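Local coordinates for protein myosin regulatory light chain (Placopecten magellanicus, PDB 3PN7) that probably acts as the calcium-binding regulatory subunit of molluscan muscle myosin, making its ATPase activity dependent on calcium, at residues 30-34 against 44-48. Sequence-based numbering, arbitrary orientation.
With MG (magnesium ion), chain G.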
loop_
_atom_site.group_PDB
_atom_site.type_symbol
_atom_site.label_atom_id
_atom_site.label_comp_id
_atom_site.label_asym_id
_atom_site.label_seq_id
_atom_site.Cartn_x
_atom_site.Cartn_y
_atom_site.Cartn_z
ATOM N N THR B 30 30.213 16.965 -13.554
ATOM C CA THR B 30 30.831 18.275 -13.681
ATOM C C THR B 30 31.769 18.599 -12.511
ATOM O O THR B 30 32.855 19.146 -12.710
ATOM C CB THR B 30 29.720 19.354 -13.853
ATOM O OG1 THR B 30 29.131 19.226 -15.162
ATOM C CG2 THR B 30 30.246 20.765 -13.646
ATOM N N MET B 31 31.351 18.269 -11.294
ATOM C CA MET B 31 32.177 18.536 -10.121
ATOM C C MET B 31 33.410 17.632 -10.037
ATOM O O MET B 31 34.484 18.065 -9.615
ATOM C CB MET B 31 31.365 18.402 -8.837
ATOM C CG MET B 31 32.189 18.754 -7.593
ATOM S SD MET B 31 31.186 18.888 -6.095
ATOM C CE MET B 31 29.981 20.094 -6.622
ATOM N N ILE B 32 33.248 16.370 -10.424
ATOM C CA ILE B 32 34.357 15.425 -10.367
ATOM C C ILE B 32 35.371 15.730 -11.471
ATOM O O ILE B 32 36.567 15.472 -11.319
ATOM C CB ILE B 32 33.867 13.968 -10.453
ATOM C CG1 ILE B 32 32.933 13.657 -9.290
ATOM C CG2 ILE B 32 35.027 13.007 -10.398
ATOM C CD1 ILE B 32 32.123 12.402 -9.507
ATOM N N ASP B 33 34.890 16.296 -12.576
ATOM C CA ASP B 33 35.770 16.706 -13.662
ATOM C C ASP B 33 36.459 18.038 -13.352
ATOM O O ASP B 33 36.168 19.067 -13.970
ATOM C CB ASP B 33 35.001 16.797 -14.981
ATOM C CG ASP B 33 35.897 17.176 -16.145
ATOM O OD1 ASP B 33 35.381 17.626 -17.192
ATOM O OD2 ASP B 33 37.132 17.041 -15.996
ATOM N N GLN B 34 37.372 18.015 -12.390
ATOM C CA GLN B 34 38.049 19.233 -11.959
ATOM C C GLN B 34 38.803 19.898 -13.130
ATOM O O GLN B 34 39.083 21.090 -13.103
ATOM C CB GLN B 34 38.972 18.926 -10.770
ATOM C CG GLN B 34 38.292 18.148 -9.608
ATOM C CD GLN B 34 37.678 19.061 -8.524
ATOM O OE1 GLN B 34 36.630 19.699 -8.730
ATOM N NE2 GLN B 34 38.328 19.106 -7.360
ATOM N N ASP B 44 41.573 13.852 -11.890
ATOM C CA ASP B 44 40.287 14.382 -11.439
ATOM C C ASP B 44 39.791 13.613 -10.237
ATOM O O ASP B 44 39.319 14.186 -9.256
ATOM C CB ASP B 44 39.256 14.270 -12.553
ATOM C CG ASP B 44 39.443 15.314 -13.621
ATOM O OD1 ASP B 44 39.402 16.516 -13.282
ATOM O OD2 ASP B 44 39.610 14.935 -14.800
ATOM N N LEU B 45 39.912 12.296 -10.328
ATOM C CA LEU B 45 39.443 11.399 -9.286
ATOM C C LEU B 45 40.259 11.599 -8.014
ATOM O O LEU B 45 39.690 11.774 -6.927
ATOM C CB LEU B 45 39.555 9.951 -9.770
ATOM C CG LEU B 45 38.407 8.958 -9.598
ATOM C CD1 LEU B 45 37.073 9.576 -9.882
ATOM C CD2 LEU B 45 38.658 7.766 -10.499
ATOM N N LYS B 46 41.587 11.571 -8.145
ATOM C CA LYS B 46 42.477 11.837 -7.009
ATOM C C LYS B 46 42.143 13.178 -6.364
ATOM O O LYS B 46 42.019 13.287 -5.139
ATOM C CB LYS B 46 43.943 11.887 -7.455
ATOM C CG LYS B 46 44.557 10.574 -7.877
ATOM C CD LYS B 46 46.083 10.680 -7.848
ATOM C CE LYS B 46 46.753 9.356 -8.145
ATOM N NZ LYS B 46 48.179 9.350 -7.701
ATOM N N GLU B 47 42.014 14.201 -7.205
ATOM C CA GLU B 47 41.637 15.530 -6.746
ATOM C C GLU B 47 40.318 15.506 -5.976
ATOM O O GLU B 47 40.235 16.017 -4.855
ATOM C CB GLU B 47 41.538 16.506 -7.922
ATOM C CG GLU B 47 41.722 17.931 -7.491
ATOM C CD GLU B 47 42.986 18.100 -6.640
ATOM O OE1 GLU B 47 44.051 17.586 -7.050
ATOM O OE2 GLU B 47 42.908 18.720 -5.554
ATOM N N MET B 48 39.283 14.919 -6.577
ATOM C CA MET B 48 37.994 14.841 -5.907
ATOM C C MET B 48 38.093 14.111 -4.569
ATOM O O MET B 48 37.603 14.611 -3.555
ATOM C CB MET B 48 36.937 14.191 -6.795
ATOM C CG MET B 48 35.518 14.319 -6.228
ATOM S SD MET B 48 34.877 16.014 -6.307
ATOM C CE MET B 48 34.673 16.397 -4.579
HETATM MG MG MG G . 39.217 16.102 -16.839
#
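With CG of D33 anti to the backbone N (chi1 -178°) and CG of D44 anti to the carbonyl carbon (chi1 -76°), the two carboxylates reach the magnesium ion side by side, their planes nearly perpendicular at 84°. D33 OD2 and D44 OD2 each bind the magnesium at 2.4 Å, and this shared cation probably offsets the repulsion between two oxygens only 3.5 Å apart. The second oxygen of each acid secures the loop: D33 OD1 accepts a hydrogen bond from G38 N, and D44 OD1 one from N35 N, while D44 OD1 also lies 2.7 Å from Q34 N. Away from the metal, I32 forks over helix 42-52, CG2 lying 4.0 Å from L45 CD1 and CG1 4.1 Å from M48 CG. M48, bent at chi2 and chi3, places SD 4.0 Å from M31 CG. Apolar side chains of another protein chain also pack on M31, I32, L45 and M48, so the apolar packing continues into the contact with that chain. With N35 and F39 also contributing to the magnesium site, the end of helix 19-32 and the start of helix 42-52 are joined through one ion: the helix-loop-helix of an EF-hand, D33 and D44 at opposite ends of its loop.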